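Local coordinates for Poly(A) RNA polymerase protein 2 (Saccharomyces cerevisiae, PDB 3NYB) that probably adds poly(A) tails to RNA as the catalytic subunit of the TRAMP surveillance complex, working together with the zinc-knuckle protein Air2p, at residues E40-T45 / D71-G76; S262-D267 / S272-R277; S12-I17 / L21-K26. The protein carries 1 engineered substitution. One frame throughout, in Å; residues are numbered along the deposited sequence.

Overall arrangement
The three contacts lie well apart, the nearest pair, contacts 1 and 3, about 11 Å between nearest atoms. All are partly buried. Contact 1 joins helix 36-54 to the loop before strand 79-83 through one charged-to-phenol hydrogen bond. Contact 2, on the opposite side of the chain's centre from contact 1, is the most extensive and is built mainly from backbone bonds, an amide-carboxylate pair and aliphatic groups. The centre of contact 3 lies farthest out, about 24 Å from the centre of the chain, and this contact folds the lead-in of helix 17-31 onto that helix. No two share a helix or strand, although helices 17-31 and 36-54 are consecutive.

Contact 1: residues E40-T45 / D71-G76; sequences EIRNQT and DLYLPG
Arg42 NH2 donates a hydrogen bond to Tyr73 OH across 3.1 Å. The bond is fairly straight, with 162° at the hydrogen. These two side chains carry the whole contact, which buries little surface. They come from opposite directions, while the backbones stay far apart. The phenol oxygen meets the edge of the guanidinium, close to its plane, where an N-H can point at it. The two flat groups stand almost perpendicular, at 86°. The guanidinium therefore does not lie flat on the ring. NH2 is also near Tyr73 CZ at 3.5 Å, but it reaches the ring obliquely. NH1 stands farther off, 3.8 Å from Tyr73 OH.

Arg42 needs most of its length to reach the tyrosine. CG is anti to the backbone N (chi1 172°), which sends the chain away from the helix, and a bend at chi3 turns the guanidinium. The carboxylate of Asp71 is nearby without touching: OD1 is 5.3 Å from Arg42 NH1. Its negative charge may still steady the guanidinium at a distance.

Tyr73 is buried, and its hydroxyl is met by a charged donor there. Its ring stacks with that of Tyr68, which Arg42 also touches, and it packs on Pro34 and Ser67. On the far side of the loop, Leu74 rests on Gln169 and His172 of helix 160-173.

Helix 36-54 is thus tied to the loop between strands 62-65 and 79-83 of the central sheet. The sequence here, a Gly-Ser pair followed by this loop and an Asp-x-Asp strand, is the signature of the nucleotidyltransferase palm of the DNA polymerase beta superfamily.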
loop_
_atom_site.group_PDB
_atom_site.type_symbol
_atom_site.label_atom_id
_atom_site.label_comp_id
_atom_site.label_asym_id
_atom_site.label_seq_id
_atom_site.Cartn_x
_atom_site.Cartn_y
_atom_site.Cartn_z
ATOM N N GLU A 40 -18.936 17.288 2.057
ATOM C CA GLU A 40 -20.323 17.613 2.370
ATOM C C GLU A 40 -21.233 16.567 1.763
ATOM O O GLU A 40 -22.058 15.966 2.459
ATOM C CB GLU A 40 -20.685 19.022 1.880
ATOM C CG GLU A 40 -20.089 20.158 2.739
ATOM C CD GLU A 40 -20.084 21.528 2.044
ATOM O OE1 GLU A 40 -20.664 21.650 0.937
ATOM O OE2 GLU A 40 -19.496 22.484 2.608
ATOM N N ILE A 41 -21.054 16.328 0.466
ATOM C CA ILE A 41 -21.850 15.350 -0.250
ATOM C C ILE A 41 -21.731 13.962 0.374
ATOM O O ILE A 41 -22.726 13.274 0.581
ATOM C CB ILE A 41 -21.424 15.267 -1.721
ATOM C CG1 ILE A 41 -21.684 16.604 -2.413
ATOM C CG2 ILE A 41 -22.193 14.167 -2.409
ATOM C CD1 ILE A 41 -21.001 16.742 -3.752
ATOM N N ARG A 42 -20.505 13.554 0.676
ATOM C CA ARG A 42 -20.290 12.241 1.252
ATOM C C ARG A 42 -21.107 12.094 2.534
ATOM O O ARG A 42 -21.785 11.091 2.731
ATOM C CB ARG A 42 -18.809 12.005 1.511
ATOM C CG ARG A 42 -18.518 10.744 2.284
ATOM C CD ARG A 42 -17.030 10.608 2.592
ATOM N NE ARG A 42 -16.181 10.841 1.426
ATOM C CZ ARG A 42 -14.889 11.126 1.508
ATOM N NH1 ARG A 42 -14.314 11.219 2.703
ATOM N NH2 ARG A 42 -14.179 11.327 0.406
ATOM N N ASN A 43 -21.071 13.101 3.393
ATOM C CA ASN A 43 -21.850 13.040 4.632
ATOM C C ASN A 43 -23.357 12.959 4.382
ATOM O O ASN A 43 -24.049 12.180 5.021
ATOM C CB ASN A 43 -21.498 14.201 5.570
ATOM C CG ASN A 43 -20.093 14.079 6.136
ATOM O OD1 ASN A 43 -19.504 15.057 6.588
ATOM N ND2 ASN A 43 -19.547 12.868 6.106
ATOM N N GLN A 44 -23.856 13.749 3.439
ATOM C CA GLN A 44 -25.266 13.714 3.099
ATOM C C GLN A 44 -25.690 12.326 2.684
ATOM O O GLN A 44 -26.671 11.786 3.202
ATOM C CB GLN A 44 -25.560 14.652 1.942
ATOM C CG GLN A 44 -25.217 16.095 2.203
ATOM C CD GLN A 44 -25.592 16.977 1.025
ATOM O OE1 GLN A 44 -26.351 16.557 0.143
ATOM N NE2 GLN A 44 -25.061 18.204 1.000
ATOM N N THR A 45 -24.962 11.748 1.732
ATOM C CA THR A 45 -25.373 10.458 1.196
ATOM C C THR A 45 -25.299 9.379 2.268
ATOM O O THR A 45 -26.218 8.574 2.401
ATOM C CB THR A 45 -24.573 10.042 -0.057
ATOM O OG1 THR A 45 -23.345 9.441 0.340
ATOM C CG2 THR A 45 -24.293 11.244 -0.935
ATOM N N ASP A 71 -7.272 8.084 5.807
ATOM C CA ASP A 71 -7.451 8.649 4.477
ATOM C C ASP A 71 -6.564 7.888 3.521
ATOM O O ASP A 71 -5.659 8.454 2.905
ATOM C CB ASP A 71 -7.153 10.140 4.478
ATOM C CG ASP A 71 -8.303 10.953 5.035
ATOM O OD1 ASP A 71 -9.257 11.258 4.270
ATOM O OD2 ASP A 71 -8.248 11.294 6.240
ATOM N N LEU A 72 -6.832 6.587 3.424
ATOM C CA LEU A 72 -6.022 5.680 2.643
ATOM C C LEU A 72 -6.852 5.126 1.491
ATOM O O LEU A 72 -6.554 4.056 0.952
ATOM C CB LEU A 72 -5.497 4.546 3.523
ATOM C CG LEU A 72 -4.730 4.922 4.789
ATOM C CD1 LEU A 72 -4.093 3.696 5.424
ATOM C CD2 LEU A 72 -3.663 5.940 4.475
ATOM N N TYR A 73 -7.889 5.866 1.108
ATOM C CA TYR A 73 -8.803 5.408 0.071
ATOM C C TYR A 73 -8.471 6.006 -1.292
ATOM O O TYR A 73 -8.112 7.177 -1.393
ATOM C CB TYR A 73 -10.237 5.768 0.444
ATOM C CG TYR A 73 -10.482 7.247 0.486
ATOM C CD1 TYR A 73 -10.917 7.934 -0.641
ATOM C CD2 TYR A 73 -10.262 7.970 1.650
ATOM C CE1 TYR A 73 -11.128 9.303 -0.601
ATOM C CE2 TYR A 73 -10.472 9.339 1.698
ATOM C CZ TYR A 73 -10.909 9.996 0.579
ATOM O OH TYR A 73 -11.124 11.349 0.636
ATOM N N LEU A 74 -8.583 5.198 -2.339
ATOM C CA LEU A 74 -8.532 5.730 -3.692
ATOM C C LEU A 74 -9.920 6.253 -4.112
ATOM O O LEU A 74 -10.950 5.614 -3.860
ATOM C CB LEU A 74 -8.027 4.677 -4.678
ATOM C CG LEU A 74 -6.598 4.149 -4.563
ATOM C CD1 LEU A 74 -6.305 3.157 -5.699
ATOM C CD2 LEU A 74 -5.597 5.285 -4.575
ATOM N N PRO A 75 -9.953 7.421 -4.751
ATOM C CA PRO A 75 -11.226 7.999 -5.198
ATOM C C PRO A 75 -12.024 7.004 -6.049
ATOM O O PRO A 75 -11.437 6.300 -6.871
ATOM C CB PRO A 75 -10.788 9.200 -6.042
ATOM C CG PRO A 75 -9.428 9.547 -5.507
ATOM C CD PRO A 75 -8.797 8.237 -5.156
ATOM N N GLY A 76 -13.339 6.946 -5.853
ATOM C CA GLY A 76 -14.156 5.970 -6.551
ATOM C C GLY A 76 -14.221 4.618 -5.850
ATOM O O GLY A 76 -15.088 3.811 -6.168
#

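Contact 2: residues S262-D267 / S272-R277; sequences SLAIQD and SNNISR
This is a short antiparallel pairing on the chain that leads from the small sheet of strands 234-238 and 243-247 to helix 282-304. Gln266 and Asn274 form a non-hydrogen-bonded pair, their CA atoms 4.6 Å apart. Asp267 N bonds to Asn273 O at 2.9 Å. Ile275 N reaches Ile265 O, but that oxygen is crowded in the model, so its bond is less certain.

The side chain of Asn273 also bonds Asp267. Asn273 ND2 gives a nearly straight bond of 3.1 Å to Asp267 OD2, on the anti lone pair of that oxygen. Asp267 OD2 lies close to the plane of the Asn273 amide, while amide and carboxylate are turned 47° apart. With chi1 at -167° the carboxylate swings away from its own backbone N, bringing OD2 to the amide nitrogen of Asn273, the side chains crossing at a slant. Ile275 CG2 lies against the same carboxyl carbon, Asp267 CG, at 3.5 Å, and its CD1 packs on Ile265 CG2. At the other end, a type I turn from Asn274 to Arg277 carries Ser276 back to Leu263 and Ile265. Ser276 OG accepts a weak bond from Ile265 N at 3.0 Å.

The connection probably corresponds to the nucleotide recognition motif of Cid1-type polymerases. Ala264 and Gln266 bond through their backbones to Leu236 of strand 234-238, and Ile265 and Ile275 rest on Cys191 and Phe187 of helix 186-198.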
loop_
_atom_site.group_PDB
_atom_site.type_symbol
_atom_site.label_atom_id
_atom_site.label_comp_id
_atom_site.label_asym_id
_atom_site.label_seq_id
_atom_site.Cartn_x
_atom_site.Cartn_y
_atom_site.Cartn_z
ATOM N N SER A 262 5.034 -17.508 -0.910
ATOM C CA SER A 262 3.852 -16.719 -0.613
ATOM C C SER A 262 4.121 -15.748 0.534
ATOM O O SER A 262 4.938 -16.017 1.413
ATOM C CB SER A 262 2.671 -17.635 -0.280
ATOM O OG SER A 262 2.936 -18.412 0.874
ATOM N N LEU A 263 3.425 -14.617 0.518
ATOM C CA LEU A 263 3.619 -13.587 1.524
ATOM C C LEU A 263 3.116 -14.065 2.877
ATOM O O LEU A 263 1.993 -14.548 2.988
ATOM C CB LEU A 263 2.858 -12.332 1.125
ATOM C CG LEU A 263 3.454 -10.981 1.514
ATOM C CD1 LEU A 263 2.345 -9.940 1.613
ATOM C CD2 LEU A 263 4.205 -11.081 2.820
ATOM N N ALA A 264 3.949 -13.924 3.904
ATOM C CA ALA A 264 3.570 -14.317 5.258
ATOM C C ALA A 264 3.690 -13.153 6.221
ATOM O O ALA A 264 4.789 -12.720 6.567
ATOM C CB ALA A 264 4.415 -15.468 5.728
ATOM N N ILE A 265 2.545 -12.642 6.642
ATOM C CA ILE A 265 2.497 -11.546 7.587
ATOM C C ILE A 265 1.656 -11.997 8.770
ATOM O O ILE A 265 0.537 -12.485 8.594
ATOM C CB ILE A 265 1.887 -10.282 6.948
ATOM C CG1 ILE A 265 2.815 -9.728 5.879
ATOM C CG2 ILE A 265 1.641 -9.219 7.990
ATOM C CD1 ILE A 265 2.188 -8.633 5.056
ATOM N N GLN A 266 2.207 -11.845 9.971
ATOM C CA GLN A 266 1.564 -12.333 11.184
ATOM C C GLN A 266 0.265 -11.600 11.493
ATOM O O GLN A 266 0.251 -10.373 11.639
ATOM C CB GLN A 266 2.523 -12.220 12.368
ATOM C CG GLN A 266 2.114 -13.043 13.568
ATOM C CD GLN A 266 3.274 -13.317 14.495
ATOM O OE1 GLN A 266 3.928 -12.389 14.981
ATOM N NE2 GLN A 266 3.538 -14.599 14.751
ATOM N N ASP A 267 -0.824 -12.359 11.593
ATOM C CA ASP A 267 -2.134 -11.791 11.896
ATOM C C ASP A 267 -2.117 -11.148 13.278
ATOM O O ASP A 267 -1.860 -11.824 14.271
ATOM C CB ASP A 267 -3.210 -12.876 11.827
ATOM C CG ASP A 267 -4.616 -12.309 11.830
ATOM O OD1 ASP A 267 -4.771 -11.102 12.124
ATOM O OD2 ASP A 267 -5.567 -13.073 11.537
ATOM N N SER A 272 -1.181 -16.832 15.207
ATOM C CA SER A 272 -1.184 -18.216 14.755
ATOM C C SER A 272 -1.242 -18.378 13.232
ATOM O O SER A 272 -0.820 -19.402 12.703
ATOM C CB SER A 272 -2.348 -18.967 15.403
ATOM O OG SER A 272 -2.868 -19.955 14.534
ATOM N N ASN A 273 -1.772 -17.382 12.528
ATOM C CA ASN A 273 -1.841 -17.450 11.070
ATOM C C ASN A 273 -1.459 -16.140 10.378
ATOM O O ASN A 273 -1.497 -15.070 10.988
ATOM C CB ASN A 273 -3.234 -17.891 10.615
ATOM C CG ASN A 273 -4.210 -16.733 10.514
ATOM O OD1 ASN A 273 -4.987 -16.647 9.561
ATOM N ND2 ASN A 273 -4.172 -15.836 11.494
ATOM N N ASN A 274 -1.087 -16.222 9.105
ATOM C CA ASN A 274 -0.817 -15.001 8.352
ATOM C C ASN A 274 -2.049 -14.509 7.606
ATOM O O ASN A 274 -2.822 -15.295 7.057
ATOM C CB ASN A 274 0.413 -15.138 7.435
ATOM C CG ASN A 274 0.092 -15.724 6.074
ATOM O OD1 ASN A 274 -1.048 -16.055 5.771
ATOM N ND2 ASN A 274 1.115 -15.853 5.241
ATOM N N ILE A 275 -2.253 -13.203 7.620
ATOM C CA ILE A 275 -3.402 -12.642 6.934
ATOM C C ILE A 275 -3.163 -12.548 5.428
ATOM O O ILE A 275 -4.069 -12.194 4.678
ATOM C CB ILE A 275 -3.801 -11.269 7.515
ATOM C CG1 ILE A 275 -2.636 -10.665 8.295
ATOM C CG2 ILE A 275 -4.970 -11.418 8.464
ATOM C CD1 ILE A 275 -1.403 -10.428 7.478
ATOM N N SER A 276 -1.951 -12.892 4.993
ATOM C CA SER A 276 -1.566 -12.766 3.585
ATOM C C SER A 276 -1.637 -14.100 2.851
ATOM O O SER A 276 -1.211 -14.207 1.697
ATOM C CB SER A 276 -0.143 -12.220 3.458
ATOM O OG SER A 276 0.384 -11.846 4.714
ATOM N N ARG A 277 -2.157 -15.115 3.529
ATOM C CA ARG A 277 -2.263 -16.445 2.949
ATOM C C ARG A 277 -3.053 -16.392 1.650
ATOM O O ARG A 277 -2.716 -17.068 0.679
ATOM C CB ARG A 277 -2.928 -17.406 3.937
ATOM C CG ARG A 277 -3.298 -18.753 3.344
ATOM C CD ARG A 277 -2.070 -19.597 3.087
ATOM N NE ARG A 277 -1.492 -20.091 4.330
ATOM C CZ ARG A 277 -1.711 -21.304 4.824
ATOM N NH1 ARG A 277 -2.494 -22.155 4.171
ATOM N NH2 ARG A 277 -1.142 -21.668 5.968
#

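Contact 3: residues S12-I17 / L21-K26; sequences SKQKEI and LTFEIK
The side-chain contact is between Gln14 and Phe23. Gln14 OE1 lies 3.3 Å from Phe23 CE2, at the rim of the ring and near its plane. NE2 sits at the same edge, 3.8 Å from Phe23 CE2. Amide and ring planes are 84° apart, so the amide stands upright against the edge. The Gln14 chain first extends opposite its own backbone N (chi1 -153°), then bends at chi2, which turns the amide to the ring. Replacing Gln14 by an alanine is likely to open a gap beside the Phe23 edge and give the ring more freedom to move. Phe23 also meets the ring of His11.

The backbone contact belongs to helix 17-31 itself. Glu16 occupies its N-cap position, and Leu21 N bonds to Ile17 O at 2.9 Å in the first helical turn, though the place of that oxygen is less sure. The chain before the helix doubles back along it.

Apolar packing holds the helix start from outside. Ile17 rests on Cys300 and Leu303 of helix 282-304, and Leu21 on Ile316 and Leu317.

Across the subunit boundary, Glu16 touches Ala27 of the Air2 chain.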
loop_
_atom_site.group_PDB
_atom_site.type_symbol
_atom_site.label_atom_id
_atom_site.label_comp_id
_atom_site.label_asym_id
_atom_site.label_seq_id
_atom_site.Cartn_x
_atom_site.Cartn_y
_atom_site.Cartn_z
ATOM N N SER A 12 10.256 20.520 -13.546
ATOM C CA SER A 12 11.201 20.001 -14.528
ATOM C C SER A 12 12.580 20.600 -14.335
ATOM O O SER A 12 13.566 20.016 -14.762
ATOM C CB SER A 12 10.705 20.232 -15.964
ATOM O OG SER A 12 10.563 21.610 -16.252
ATOM N N LYS A 13 12.649 21.754 -13.678
ATOM C CA LYS A 13 13.920 22.462 -13.497
ATOM C C LYS A 13 14.693 22.021 -12.246
ATOM O O LYS A 13 15.725 22.599 -11.909
ATOM C CB LYS A 13 13.699 23.980 -13.468
ATOM C CG LYS A 13 13.025 24.553 -14.711
ATOM C CD LYS A 13 13.956 24.566 -15.919
ATOM C CE LYS A 13 13.255 25.127 -17.161
ATOM N NZ LYS A 13 12.201 24.215 -17.719
ATOM N N GLN A 14 14.198 20.992 -11.569
ATOM C CA GLN A 14 14.792 20.539 -10.319
ATOM C C GLN A 14 16.137 19.867 -10.576
ATOM O O GLN A 14 16.287 19.127 -11.547
ATOM C CB GLN A 14 13.846 19.560 -9.622
ATOM C CG GLN A 14 13.991 19.525 -8.118
ATOM C CD GLN A 14 13.354 20.726 -7.455
ATOM O OE1 GLN A 14 13.697 21.080 -6.331
ATOM N NE2 GLN A 14 12.420 21.360 -8.152
ATOM N N LYS A 15 17.107 20.122 -9.700
ATOM C CA LYS A 15 18.455 19.582 -9.858
ATOM C C LYS A 15 18.494 18.092 -9.561
ATOM O O LYS A 15 19.055 17.305 -10.327
ATOM C CB LYS A 15 19.432 20.313 -8.938
ATOM C CG LYS A 15 19.353 21.829 -9.029
ATOM C CD LYS A 15 20.298 22.495 -8.036
ATOM C CE LYS A 15 20.132 24.008 -8.035
ATOM N NZ LYS A 15 20.975 24.644 -6.984
ATOM N N GLU A 16 17.903 17.709 -8.435
ATOM C CA GLU A 16 17.815 16.302 -8.065
ATOM C C GLU A 16 16.497 15.714 -8.555
ATOM O O GLU A 16 15.417 16.149 -8.151
ATOM C CB GLU A 16 17.952 16.128 -6.549
ATOM C CG GLU A 16 19.340 16.440 -5.995
ATOM C CD GLU A 16 20.371 15.388 -6.365
ATOM O OE1 GLU A 16 20.120 14.623 -7.321
ATOM O OE2 GLU A 16 21.432 15.324 -5.700
ATOM N N ILE A 17 16.584 14.728 -9.437
ATOM C CA ILE A 17 15.387 14.107 -9.979
ATOM C C ILE A 17 14.557 13.487 -8.855
ATOM O O ILE A 17 13.335 13.435 -8.928
ATOM C CB ILE A 17 15.743 13.035 -11.019
ATOM C CG1 ILE A 17 14.591 12.827 -12.000
ATOM C CG2 ILE A 17 16.123 11.734 -10.343
ATOM C CD1 ILE A 17 14.644 13.759 -13.184
ATOM N N LEU A 21 10.599 13.899 -8.101
ATOM C CA LEU A 21 9.702 12.798 -7.765
ATOM C C LEU A 21 8.925 13.046 -6.473
ATOM O O LEU A 21 7.703 12.907 -6.432
ATOM C CB LEU A 21 10.467 11.481 -7.663
ATOM C CG LEU A 21 9.524 10.292 -7.467
ATOM C CD1 LEU A 21 8.492 10.267 -8.575
ATOM C CD2 LEU A 21 10.285 8.992 -7.423
ATOM N N THR A 22 9.649 13.390 -5.416
ATOM C CA THR A 22 9.047 13.670 -4.131
ATOM C C THR A 22 7.912 14.685 -4.255
ATOM O O THR A 22 6.814 14.471 -3.750
ATOM C CB THR A 22 10.111 14.185 -3.171
ATOM O OG1 THR A 22 10.971 13.096 -2.809
ATOM C CG2 THR A 22 9.473 14.784 -1.923
ATOM N N PHE A 23 8.182 15.782 -4.952
ATOM C CA PHE A 23 7.189 16.817 -5.182
ATOM C C PHE A 23 5.987 16.315 -5.981
ATOM O O PHE A 23 4.847 16.694 -5.701
ATOM C CB PHE A 23 7.823 18.015 -5.891
ATOM C CG PHE A 23 8.881 18.702 -5.087
ATOM C CD1 PHE A 23 8.844 18.674 -3.702
ATOM C CD2 PHE A 23 9.901 19.398 -5.712
ATOM C CE1 PHE A 23 9.820 19.316 -2.951
ATOM C CE2 PHE A 23 10.877 20.047 -4.971
ATOM C CZ PHE A 23 10.837 20.004 -3.588
ATOM N N GLU A 24 6.232 15.469 -6.975
ATOM C CA GLU A 24 5.128 14.948 -7.769
ATOM C C GLU A 24 4.267 14.006 -6.940
ATOM O O GLU A 24 3.052 13.976 -7.100
ATOM C CB GLU A 24 5.596 14.254 -9.056
ATOM C CG GLU A 24 4.456 14.128 -10.060
ATOM C CD GLU A 24 4.760 13.237 -11.248
ATOM O OE1 GLU A 24 5.945 12.922 -11.489
ATOM O OE2 GLU A 24 3.792 12.858 -11.945
ATOM N N ILE A 25 4.890 13.242 -6.048
ATOM C CA ILE A 25 4.115 12.382 -5.159
ATOM C C ILE A 25 3.116 13.222 -4.353
ATOM O O ILE A 25 1.933 12.897 -4.322
ATOM C CB ILE A 25 5.005 11.522 -4.235
ATOM C CG1 ILE A 25 5.931 10.631 -5.072
ATOM C CG2 ILE A 25 4.157 10.646 -3.319
ATOM C CD1 ILE A 25 6.728 9.643 -4.259
ATOM N N LYS A 26 3.599 14.300 -3.732
ATOM C CA LYS A 26 2.756 15.211 -2.967
ATOM C C LYS A 26 1.662 15.853 -3.821
ATOM O O LYS A 26 0.570 16.166 -3.333
ATOM C CB LYS A 26 3.594 16.310 -2.315
ATOM C CG LYS A 26 4.392 15.867 -1.099
ATOM C CD LYS A 26 5.148 17.037 -0.495
ATOM C CE LYS A 26 6.531 16.614 0.032
ATOM N NZ LYS A 26 6.599 16.453 1.509
#